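Local structure of MGS-M5 (Unidentified, 4Q3N) at residues 4-9 / 72-77; 117-122 / 142-147; 9-14 / 33-38. The protein probably acts as an L-lactate dehydrogenase, using a Rossmann-type domain to bind NAD for the interconversion of lactate and pyruvate. One frame throughout, in Å; residues are numbered along the deposited sequence.

Contact 1: 4-9 / 72-77. With ACT (acetate ion), chain G.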
ATOM      1  N   SER A   4     -16.682   8.894   0.755  1.00 36.44           N
ATOM      2  CA  SER A   4     -15.576   8.285   1.515  1.00 30.26           C
ATOM      3  C   SER A   4     -15.671   8.579   3.014  1.00 27.81           C
ATOM      4  O   SER A   4     -14.707   8.958   3.644  1.00 24.74           O
ATOM      5  CB  SER A   4     -14.175   8.697   0.979  1.00 31.56           C
ATOM      6  OG  SER A   4     -13.115   7.775   1.446  1.00 27.51           O
ATOM      7  N   LYS A   5     -16.844   8.298   3.578  1.00 25.47           N
ATOM      8  CA  LYS A   5     -17.083   8.527   5.008  1.00 24.42           C
ATOM      9  C   LYS A   5     -17.758   7.352   5.679  1.00 22.85           C
ATOM     10  O   LYS A   5     -18.810   6.882   5.212  1.00 23.78           O
ATOM     11  CB  LYS A   5     -17.983   9.761   5.180  1.00 26.48           C
ATOM     12  CG  LYS A   5     -18.189  10.150   6.649  1.00 26.97           C
ATOM     13  CD  LYS A   5     -19.023  11.429   6.582  1.00 31.72           C
ATOM     14  CE  LYS A   5     -19.492  11.829   7.976  1.00 32.57           C
ATOM     15  NZ  LYS A   5     -20.271  13.139   7.923  1.00 35.74           N
ATOM     16  N   VAL A   6     -17.171   6.910   6.780  1.00 23.96           N
ATOM     17  CA  VAL A   6     -17.726   5.823   7.554  1.00 23.06           C
ATOM     18  C   VAL A   6     -18.024   6.319   8.964  1.00 24.38           C
ATOM     19  O   VAL A   6     -17.226   7.058   9.543  1.00 25.67           O
ATOM     20  CB  VAL A   6     -16.748   4.629   7.622  1.00 21.89           C
ATOM     21  CG1 VAL A   6     -17.262   3.576   8.635  1.00 21.22           C
ATOM     22  CG2 VAL A   6     -16.551   4.015   6.210  1.00 20.29           C
ATOM     23  N   VAL A   7     -19.182   5.930   9.508  1.00 23.79           N
ATOM     24  CA  VAL A   7     -19.470   6.200  10.908  1.00 21.81           C
ATOM     25  C   VAL A   7     -19.416   4.854  11.665  1.00 23.54           C
ATOM     26  O   VAL A   7     -19.961   3.837  11.189  1.00 25.25           O
ATOM     27  CB  VAL A   7     -20.885   6.875  11.078  1.00 21.87           C
ATOM     28  CG1 VAL A   7     -21.236   7.005  12.599  1.00 21.21           C
ATOM     29  CG2 VAL A   7     -20.929   8.219  10.337  1.00 23.19           C
ATOM     30  N   VAL A   8     -18.711   4.833  12.794  1.00 21.18           N
ATOM     31  CA  VAL A   8     -18.650   3.663  13.657  1.00 23.16           C
ATOM     32  C   VAL A   8     -19.529   3.894  14.927  1.00 23.59           C
ATOM     33  O   VAL A   8     -19.293   4.836  15.684  1.00 25.15           O
ATOM     34  CB  VAL A   8     -17.206   3.342  14.086  1.00 23.39           C
ATOM     35  CG1 VAL A   8     -17.205   2.083  15.056  1.00 25.91           C
ATOM     36  CG2 VAL A   8     -16.333   3.091  12.834  1.00 24.32           C
ATOM     37  N   VAL A   9     -20.542   3.062  15.147  1.00 22.49           N
ATOM     38  CA  VAL A   9     -21.398   3.253  16.335  1.00 22.73           C
ATOM     39  C   VAL A   9     -20.974   2.203  17.377  1.00 25.83           C
ATOM     40  O   VAL A   9     -21.156   0.998  17.163  1.00 26.15           O
ATOM     41  CB  VAL A   9     -22.924   3.104  16.020  1.00 25.51           C
ATOM     42  CG1 VAL A   9     -23.782   3.279  17.354  1.00 27.72           C
ATOM     43  CG2 VAL A   9     -23.325   4.046  14.922  1.00 26.77           C
ATOM     44  N   ALA A  72     -22.938  10.011   5.471  1.00 29.12           N
ATOM     45  CA  ALA A  72     -22.027   8.868   5.580  1.00 27.15           C
ATOM     46  C   ALA A  72     -22.393   7.838   4.509  1.00 27.37           C
ATOM     47  O   ALA A  72     -23.567   7.656   4.214  1.00 28.39           O
ATOM     48  CB  ALA A  72     -22.107   8.261   6.951  1.00 26.10           C
ATOM     49  N   GLY A  73     -21.392   7.190   3.911  1.00 27.43           N
ATOM     50  CA  GLY A  73     -21.661   6.171   2.909  1.00 26.79           C
ATOM     51  C   GLY A  73     -21.968   4.845   3.624  1.00 25.23           C
ATOM     52  O   GLY A  73     -22.688   3.991   3.110  1.00 24.94           O
ATOM     53  N   LEU A  74     -21.443   4.689   4.825  1.00 22.99           N
ATOM     54  CA  LEU A  74     -21.563   3.398   5.541  1.00 22.47           C
ATOM     55  C   LEU A  74     -21.647   3.648   7.035  1.00 22.61           C
ATOM     56  O   LEU A  74     -20.878   4.445   7.572  1.00 23.09           O
ATOM     57  CB  LEU A  74     -20.328   2.493   5.260  1.00 21.31           C
ATOM     58  CG  LEU A  74     -20.260   1.138   5.980  1.00 22.00           C
ATOM     59  CD1 LEU A  74     -21.285   0.180   5.356  1.00 22.01           C
ATOM     60  CD2 LEU A  74     -18.792   0.549   5.868  1.00 22.68           C
ATOM     61  N   VAL A  75     -22.573   2.986   7.722  1.00 22.08           N
ATOM     62  CA  VAL A  75     -22.532   3.058   9.197  1.00 21.40           C
ATOM     63  C   VAL A  75     -22.330   1.647   9.679  1.00 23.11           C
ATOM     64  O   VAL A  75     -23.077   0.734   9.265  1.00 24.60           O
ATOM     65  CB  VAL A  75     -23.831   3.656   9.797  1.00 25.07           C
ATOM     66  CG1 VAL A  75     -23.755   3.614  11.335  1.00 23.66           C
ATOM     67  CG2 VAL A  75     -24.067   5.105   9.264  1.00 24.49           C
ATOM     68  N   VAL A  76     -21.334   1.468  10.538  1.00 21.23           N
ATOM     69  CA  VAL A  76     -21.016   0.155  11.076  1.00 21.07           C
ATOM     70  C   VAL A  76     -21.468   0.099  12.523  1.00 23.68           C
ATOM     71  O   VAL A  76     -20.995   0.875  13.352  1.00 22.97           O
ATOM     72  CB  VAL A  76     -19.523  -0.141  10.991  1.00 19.14           C
ATOM     73  CG1 VAL A  76     -19.189  -1.598  11.501  1.00 19.82           C
ATOM     74  CG2 VAL A  76     -19.034   0.054   9.469  1.00 21.90           C
ATOM     75  N   ILE A  77     -22.394  -0.798  12.821  1.00 24.68           N
ATOM     76  CA  ILE A  77     -22.960  -0.863  14.176  1.00 25.87           C
ATOM     77  C   ILE A  77     -22.326  -1.993  14.986  1.00 26.75           C
ATOM     78  O   ILE A  77     -22.384  -3.161  14.594  1.00 27.67           O
ATOM     79  CB  ILE A  77     -24.488  -1.072  14.139  1.00 27.85           C
ATOM     80  CG1 ILE A  77     -25.144   0.033  13.278  1.00 27.66           C
ATOM     81  CG2 ILE A  77     -25.060  -1.174  15.595  1.00 27.87           C
ATOM     82  CD1 ILE A  77     -26.610  -0.244  12.938  1.00 30.52           C
TER
HETATM   83  C   ACT G 406     -11.395   5.241  -1.285  1.00 53.88           C
HETATM   84  O   ACT G 406     -10.138   5.135  -1.318  1.00 52.95           O
HETATM   85  OXT ACT G 406     -11.886   6.289  -0.783  1.00 52.92           O
HETATM   86  CH3 ACT G 406     -12.261   4.147  -1.827  1.00 53.41           C

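Contact 2: 117-122 / 142-147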
ATOM      1  N   LEU A 117     -23.963  -1.778   8.042  1.00 22.82           N
ATOM      2  CA  LEU A 117     -23.191  -2.999   8.301  1.00 23.79           C
ATOM      3  C   LEU A 117     -23.231  -3.336   9.789  1.00 24.79           C
ATOM      4  O   LEU A 117     -22.686  -2.584  10.603  1.00 23.71           O
ATOM      5  CB  LEU A 117     -21.735  -2.814   7.870  1.00 24.36           C
ATOM      6  CG  LEU A 117     -20.721  -3.900   8.229  1.00 25.43           C
ATOM      7  CD1 LEU A 117     -21.234  -5.283   7.801  1.00 24.44           C
ATOM      8  CD2 LEU A 117     -19.325  -3.604   7.535  1.00 20.80           C
ATOM      9  N   VAL A 118     -23.874  -4.440  10.155  1.00 24.40           N
ATOM     10  CA  VAL A 118     -24.056  -4.764  11.581  1.00 22.30           C
ATOM     11  C   VAL A 118     -22.968  -5.754  11.990  1.00 24.03           C
ATOM     12  O   VAL A 118     -22.775  -6.754  11.307  1.00 24.37           O
ATOM     13  CB  VAL A 118     -25.463  -5.361  11.824  1.00 23.15           C
ATOM     14  CG1 VAL A 118     -25.609  -5.794  13.302  1.00 23.80           C
ATOM     15  CG2 VAL A 118     -26.515  -4.329  11.482  1.00 23.16           C
ATOM     16  N   ALA A 119     -22.208  -5.466  13.048  1.00 24.13           N
ATOM     17  CA  ALA A 119     -21.218  -6.442  13.523  1.00 24.76           C
ATOM     18  C   ALA A 119     -21.601  -6.966  14.923  1.00 28.24           C
ATOM     19  O   ALA A 119     -21.042  -7.949  15.385  1.00 31.73           O
ATOM     20  CB  ALA A 119     -19.799  -5.837  13.575  1.00 24.28           C
ATOM     21  N   SER A 120     -22.551  -6.307  15.570  1.00 28.23           N
ATOM     22  CA  SER A 120     -23.025  -6.707  16.898  1.00 30.26           C
ATOM     23  C   SER A 120     -23.502  -8.150  16.895  1.00 30.12           C
ATOM     24  O   SER A 120     -24.134  -8.542  15.945  1.00 29.32           O
ATOM     25  CB  SER A 120     -24.180  -5.803  17.337  1.00 31.35           C
ATOM     26  OG  SER A 120     -23.818  -4.441  17.307  1.00 32.62           O
ATOM     27  N   ASN A 121     -23.278  -8.908  17.967  1.00 30.58           N
ATOM     28  CA  ASN A 121     -23.780 -10.275  18.051  1.00 34.16           C
ATOM     29  C   ASN A 121     -25.055 -10.364  18.843  1.00 34.49           C
ATOM     30  O   ASN A 121     -25.195  -9.646  19.810  1.00 36.37           O
ATOM     31  CB  ASN A 121     -22.739 -11.198  18.689  1.00 36.63           C
ATOM     32  CG  ASN A 121     -21.610 -11.524  17.724  1.00 37.62           C
ATOM     33  OD1 ASN A 121     -20.433 -11.432  18.070  1.00 40.14           O
ATOM     34  ND2 ASN A 121     -21.975 -11.879  16.499  1.00 35.16           N
ATOM     35  N   PRO A 122     -25.975 -11.284  18.457  1.00 34.95           N
ATOM     36  CA  PRO A 122     -25.831 -12.258  17.350  1.00 33.39           C
ATOM     37  C   PRO A 122     -26.118 -11.593  16.004  1.00 31.03           C
ATOM     38  O   PRO A 122     -27.204 -11.045  15.763  1.00 32.83           O
ATOM     39  CB  PRO A 122     -26.874 -13.349  17.698  1.00 33.85           C
ATOM     40  CG  PRO A 122     -27.870 -12.650  18.515  1.00 36.64           C
ATOM     41  CD  PRO A 122     -27.177 -11.558  19.277  1.00 35.81           C
ATOM     42  N   ILE A 142     -26.475  -5.120   5.675  1.00 23.14           N
ATOM     43  CA  ILE A 142     -25.812  -6.394   5.779  1.00 23.30           C
ATOM     44  C   ILE A 142     -25.248  -6.591   7.164  1.00 24.28           C
ATOM     45  O   ILE A 142     -25.117  -5.636   7.963  1.00 25.33           O
ATOM     46  CB  ILE A 142     -24.635  -6.505   4.722  1.00 25.78           C
ATOM     47  CG1 ILE A 142     -23.638  -5.365   4.916  1.00 25.93           C
ATOM     48  CG2 ILE A 142     -25.208  -6.460   3.326  1.00 24.18           C
ATOM     49  CD1 ILE A 142     -22.384  -5.470   4.015  1.00 28.05           C
ATOM     50  N   GLY A 143     -24.857  -7.829   7.447  1.00 24.58           N
ATOM     51  CA  GLY A 143     -24.100  -8.098   8.667  1.00 24.87           C
ATOM     52  C   GLY A 143     -22.751  -8.731   8.303  1.00 24.39           C
ATOM     53  O   GLY A 143     -22.577  -9.220   7.202  1.00 23.31           O
ATOM     54  N   SER A 144     -21.816  -8.766   9.247  1.00 23.15           N
ATOM     55  CA  SER A 144     -20.511  -9.339   8.954  1.00 23.83           C
ATOM     56  C   SER A 144     -20.565 -10.883   8.816  1.00 26.65           C
ATOM     57  O   SER A 144     -19.631 -11.483   8.247  1.00 24.78           O
ATOM     58  CB  SER A 144     -19.489  -8.935  10.017  1.00 24.34           C
ATOM     59  OG  SER A 144     -19.932  -9.221  11.320  1.00 27.07           O
ATOM     60  N   GLY A 145     -21.625 -11.503   9.333  1.00 26.96           N
ATOM     61  CA  GLY A 145     -21.885 -12.914   9.065  1.00 26.32           C
ATOM     62  C   GLY A 145     -20.677 -13.810   9.298  1.00 25.64           C
ATOM     63  O   GLY A 145     -20.000 -13.720  10.324  1.00 24.03           O
ATOM     64  N   THR A 146     -20.399 -14.687   8.350  1.00 24.52           N
ATOM     65  CA  THR A 146     -19.342 -15.685   8.541  1.00 25.20           C
ATOM     66  C   THR A 146     -18.048 -15.267   7.802  1.00 24.60           C
ATOM     67  O   THR A 146     -17.199 -16.099   7.463  1.00 24.90           O
ATOM     68  CB  THR A 146     -19.820 -17.059   8.037  1.00 26.80           C
ATOM     69  OG1 THR A 146     -20.404 -16.880   6.747  1.00 26.05           O
ATOM     70  CG2 THR A 146     -20.917 -17.673   8.995  1.00 25.53           C
ATOM     71  N   SER A 147     -17.890 -13.972   7.536  1.00 23.05           N
ATOM     72  CA  SER A 147     -16.653 -13.525   6.859  1.00 23.24           C
ATOM     73  C   SER A 147     -15.417 -13.864   7.708  1.00 22.95           C
ATOM     74  O   SER A 147     -14.429 -14.372   7.207  1.00 22.25           O
ATOM     75  CB  SER A 147     -16.717 -12.004   6.585  1.00 26.65           C
ATOM     76  OG  SER A 147     -16.981 -11.319   7.832  1.00 30.41           O
TER

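Contact 3: 9-14 / 33-38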
ATOM      1  N   VAL A   9     -20.542   3.062  15.147  1.00 22.49           N
ATOM      2  CA  VAL A   9     -21.398   3.253  16.335  1.00 22.73           C
ATOM      3  C   VAL A   9     -20.974   2.203  17.377  1.00 25.83           C
ATOM      4  O   VAL A   9     -21.156   0.998  17.163  1.00 26.15           O
ATOM      5  CB  VAL A   9     -22.924   3.104  16.020  1.00 25.51           C
ATOM      6  CG1 VAL A   9     -23.782   3.279  17.354  1.00 27.72           C
ATOM      7  CG2 VAL A   9     -23.325   4.046  14.922  1.00 26.77           C
ATOM      8  N   GLY A  10     -20.427   2.670  18.491  1.00 25.40           N
ATOM      9  CA  GLY A  10     -20.023   1.807  19.612  1.00 26.97           C
ATOM     10  C   GLY A  10     -18.519   1.765  19.550  1.00 27.86           C
ATOM     11  O   GLY A  10     -17.953   1.256  18.580  1.00 27.88           O
ATOM     12  N   THR A  11     -17.834   2.332  20.529  1.00 27.63           N
ATOM     13  CA  THR A  11     -16.376   2.306  20.412  1.00 27.18           C
ATOM     14  C   THR A  11     -15.766   1.291  21.421  1.00 26.95           C
ATOM     15  O   THR A  11     -14.862   1.621  22.158  1.00 29.11           O
ATOM     16  CB  THR A  11     -15.772   3.733  20.623  1.00 32.11           C
ATOM     17  OG1 THR A  11     -16.194   4.245  21.883  1.00 33.60           O
ATOM     18  CG2 THR A  11     -16.208   4.717  19.550  1.00 29.90           C
ATOM     19  N   GLY A  12     -16.263   0.063  21.457  1.00 26.57           N
ATOM     20  CA  GLY A  12     -15.624  -0.982  22.256  1.00 26.74           C
ATOM     21  C   GLY A  12     -14.481  -1.565  21.386  1.00 26.12           C
ATOM     22  O   GLY A  12     -14.166  -0.997  20.347  1.00 26.12           O
ATOM     23  N   PHE A  13     -13.886  -2.701  21.775  1.00 26.64           N
ATOM     24  CA  PHE A  13     -12.730  -3.151  21.025  1.00 26.46           C
ATOM     25  C   PHE A  13     -13.074  -3.605  19.613  1.00 24.78           C
ATOM     26  O   PHE A  13     -12.232  -3.514  18.747  1.00 22.84           O
ATOM     27  CB  PHE A  13     -11.992  -4.258  21.779  1.00 28.72           C
ATOM     28  CG  PHE A  13     -11.376  -3.751  23.057  1.00 34.99           C
ATOM     29  CD1 PHE A  13     -10.251  -2.946  23.012  1.00 37.59           C
ATOM     30  CD2 PHE A  13     -11.965  -3.989  24.274  1.00 38.50           C
ATOM     31  CE1 PHE A  13      -9.685  -2.436  24.181  1.00 40.12           C
ATOM     32  CE2 PHE A  13     -11.408  -3.481  25.449  1.00 42.12           C
ATOM     33  CZ  PHE A  13     -10.273  -2.683  25.382  1.00 41.62           C
ATOM     34  N   VAL A  14     -14.287  -4.076  19.356  1.00 23.93           N
ATOM     35  CA  VAL A  14     -14.616  -4.405  17.941  1.00 23.48           C
ATOM     36  C   VAL A  14     -14.640  -3.148  17.060  1.00 22.71           C
ATOM     37  O   VAL A  14     -13.946  -3.073  16.036  1.00 23.65           O
ATOM     38  CB  VAL A  14     -15.972  -5.164  17.847  1.00 25.21           C
ATOM     39  CG1 VAL A  14     -16.399  -5.308  16.405  1.00 25.19           C
ATOM     40  CG2 VAL A  14     -15.866  -6.571  18.515  1.00 25.69           C
ATOM     41  N   LEU A  33     -16.689   8.651  15.001  1.00 22.33           N
ATOM     42  CA  LEU A  33     -16.886   7.690  16.073  1.00 22.43           C
ATOM     43  C   LEU A  33     -18.050   8.137  16.953  1.00 24.78           C
ATOM     44  O   LEU A  33     -18.072   9.297  17.425  1.00 24.26           O
ATOM     45  CB  LEU A  33     -15.621   7.572  16.936  1.00 22.73           C
ATOM     46  CG  LEU A  33     -14.336   7.279  16.123  1.00 22.19           C
ATOM     47  CD1 LEU A  33     -13.175   7.222  17.113  1.00 20.77           C
ATOM     48  CD2 LEU A  33     -14.422   5.935  15.345  1.00 23.49           C
ATOM     49  N   LEU A  34     -19.014   7.242  17.160  1.00 25.08           N
ATOM     50  CA  LEU A  34     -20.173   7.526  18.022  1.00 27.04           C
ATOM     51  C   LEU A  34     -20.194   6.564  19.194  1.00 28.28           C
ATOM     52  O   LEU A  34     -19.989   5.370  19.019  1.00 27.26           O
ATOM     53  CB  LEU A  34     -21.491   7.378  17.255  1.00 30.32           C
ATOM     54  CG  LEU A  34     -22.135   8.614  16.641  1.00 34.14           C
ATOM     55  CD1 LEU A  34     -21.135   9.293  15.719  1.00 34.59           C
ATOM     56  CD2 LEU A  34     -23.429   8.215  15.872  1.00 34.57           C
ATOM     57  N   ASP A  35     -20.477   7.064  20.375  1.00 27.65           N
ATOM     58  CA  ASP A  35     -20.618   6.184  21.516  1.00 29.64           C
ATOM     59  C   ASP A  35     -21.543   6.852  22.496  1.00 30.40           C
ATOM     60  O   ASP A  35     -21.543   8.075  22.602  1.00 29.20           O
ATOM     61  CB  ASP A  35     -19.263   5.906  22.177  1.00 30.84           C
ATOM     62  CG  ASP A  35     -19.314   4.720  23.115  1.00 34.50           C
ATOM     63  OD1 ASP A  35     -19.734   4.893  24.274  1.00 35.94           O
ATOM     64  OD2 ASP A  35     -18.947   3.615  22.712  1.00 35.04           O
ATOM     65  N   ILE A  36     -22.328   6.074  23.222  1.00 33.47           N
ATOM     66  CA  ILE A  36     -23.189   6.681  24.243  1.00 37.59           C
ATOM     67  C   ILE A  36     -22.315   7.414  25.269  1.00 36.72           C
ATOM     68  O   ILE A  36     -22.738   8.369  25.895  1.00 36.21           O
ATOM     69  CB  ILE A  36     -24.085   5.616  24.899  1.00 42.71           C
ATOM     70  CG1 ILE A  36     -24.929   6.257  25.987  1.00 50.99           C
ATOM     71  CG2 ILE A  36     -23.262   4.479  25.438  1.00 42.52           C
ATOM     72  CD1 ILE A  36     -25.750   7.469  25.490  1.00 57.00           C
ATOM     73  N   ASP A  37     -21.066   7.002  25.426  1.00 35.67           N
ATOM     74  CA  ASP A  37     -20.147   7.710  26.338  1.00 36.63           C
ATOM     75  C   ASP A  37     -19.361   8.671  25.439  1.00 35.38           C
ATOM     76  O   ASP A  37     -18.392   8.265  24.772  1.00 30.22           O
ATOM     77  CB  ASP A  37     -19.235   6.704  27.076  1.00 38.82           C
ATOM     78  CG  ASP A  37     -18.179   7.372  27.964  1.00 41.96           C
ATOM     79  OD1 ASP A  37     -18.038   8.608  27.956  1.00 42.72           O
ATOM     80  OD2 ASP A  37     -17.477   6.636  28.692  1.00 43.90           O
ATOM     81  N   LYS A  38     -19.795   9.928  25.371  1.00 37.50           N
ATOM     82  CA  LYS A  38     -19.201  10.855  24.394  1.00 37.71           C
ATOM     83  C   LYS A  38     -17.716  11.114  24.681  1.00 36.43           C
ATOM     84  O   LYS A  38     -16.942  11.208  23.754  1.00 33.85           O
ATOM     85  CB  LYS A  38     -19.950  12.195  24.370  1.00 39.68           C
ATOM     86  CG  LYS A  38     -19.374  13.288  23.402  1.00 65.90           C
ATOM     87  CD  LYS A  38     -19.177  12.861  21.924  1.00 82.38           C
ATOM     88  CE  LYS A  38     -18.811  14.078  21.009  1.00 54.49           C
ATOM     89  NZ  LYS A  38     -20.001  14.875  20.561  1.00 56.38           N
TER

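Contact 1: 4-9 / 72-77
Val9 and Val75 both hold CG1 trans to the backbone N (chi1 178° and 176°), which leaves CG2 of Val9 beside its own backbone N, touching CG1 of Val75 at 3.6 Å. On the same face CG2 of Val7 reaches the CB of Ala72, also at 3.6 Å. The other face carries Val6 and Leu74 side by side, with Val6 CG1 touching Val76 CG2 at 4.0 Å; Tyr18 of helix 13-25 lies against these three. Between the faces, strands 5-9 and 74-77 run parallel and trade backbone bonds alternately: Val7 N gives to Leu74 O at 3.0 Å, Val76 N to Val7 O at 2.8 Å, and Val9 N to Val76 O at 2.9 Å, the last almost straight (178°). Where the second strand begins, Lys5 O takes Gly73 N at 2.9 Å and, weakly, Leu74 N. The extended Lys5 chain passes Ala72 to a salt bridge with Asp71, and Ser4 OG donates to an acetate, probably from the crystallisation liquor, also hydrogen-bonded to Arg57. Branched apolar side chains on both faces and mutually bonded peptide groups let this central pair of the Rossmann sheet lie buried without polar side chains inside it.

Contact 2: 117-122 / 142-147
The carbonyl O of Ser144, a residue that meets Val118 and Ala119 across the contact, is gripped twice by Ser147: by its OG at 2.7 Å, tilted 19° from the carbonyl plane, and by its backbone N at 3.1 Å. The backbone bond closes a type II' turn and the hydroxyl bond reinforces it; Gly145 supplies the positive phi at the first corner, and the turn leads the chain from strand 141-143 into helix 147-161. Just before the turn the two segments pair as parallel strands. Val118 N donates to Ile142 O at 2.8 Å, and Ser144 N returns a bond to Val118 O at 3.0 Å. The same Val118 O also lies 3.2 Å from Gly143 CA in a CA-H...O contact. On one face the side chains of Leu117 and Ile142 cross at a slant; chi1 of Ile142 (57°) sets CG1 between the backbone N and the carbonyl carbon, where it meets CD1 of Leu117 at 3.8 Å. At the strand ends Ser144 OG comes only within van der Waals range of Ala119 CA, at 3.8 Å. There the chains diverge, that of 117-122 running through a cis peptide before Pro122 into helix 123-134. The pairing thus closes a beta-alpha-beta unit at what is, within this chain, the edge of the parallel sheet. Helix 123-134 packs on Val118 through Leu126 and Ala130, whereas Leu117 meets Leu238 and Ile241 of helix 232-246. Ile255 of strand 251-258 touches Ile142, and strand 115-118 pairs on its other side with strand 74-77.

Contact 3: 9-14 / 33-38
Thr11 and Asp35 meet through a single carboxylate oxygen. Asp35 OD2 takes the backbone N of Thr11 at 2.8 Å on its anti lone pair, in a nearly straight bond (174°), and takes Thr11 OG1 at 2.9 Å from above the carboxylate plane, 56° out of it. Chi1 of Thr11 (56°) turns the hydroxyl to the carboxylate, while CG2 lies against CB of Leu33 at 3.9 Å. Beside them Gly10 N donates to Leu34 O at 2.8 Å, completing the parallel bridge of Val9 with Leu34, where Val9 CG2 touches Leu34 CD2 at 4.3 Å. At the backbone angles of Gly10, with positive phi, a side chain would run into the carbonyl O of Val9. Gly10 and Gly12 fit the glycine-rich GxGxxG turn of a Rossmann fold, here joining strand 5-9 to helix 13-25; Asp35, just past the end of strand 30-34, probably corresponds to the acidic residue that in NAD-dependent relatives commonly binds the adenosine ribose. The other carboxylate oxygen, OD1, accepts Asp37 N at 2.7 Å in an Asx turn, so both oxygens are held, which restrains the group's rotation. With a leucine in place of Asp35, Thr11 N and OG1 would probably lose the one oxygen they share and Asp37 N its own acceptor, leaving the glycine turn less firmly tied to the strand end. In the next shell Asp37 caps helix 38-49 through Lys40 N, and Lys40 NZ reaches back to Thr11 O. Met16 of helix 13-25 packs on Thr11 and Leu33, and Phe13 meets Phe13 of the second subunit with ring planes parallel.

All three contacts lie on one six-stranded parallel sheet, ordered 60-63, 30-34, 5-9, 74-77, 115-118, 141-143. Contact 1 joins its two middle strands; contact 3 adds strand 30-34 on one side, and contact 2, one strand pair farther on the other, joins 115-118 to 141-143. The centres of contacts 1 and 3 are about 12 Å apart, those of contacts 1 and 2 about 14 Å. Contacts 1 and 3 share Val9, while Ile77 O probably bonds Ala119 N (2.8 Å) toward contact 2. Along the chain contact 3 nests inside the loop closed by contact 1, and contact 2 follows. Strand order changes direction between 5-9 and 74-77, the Rossmann switch point, beside which the dinucleotide cleft typically opens.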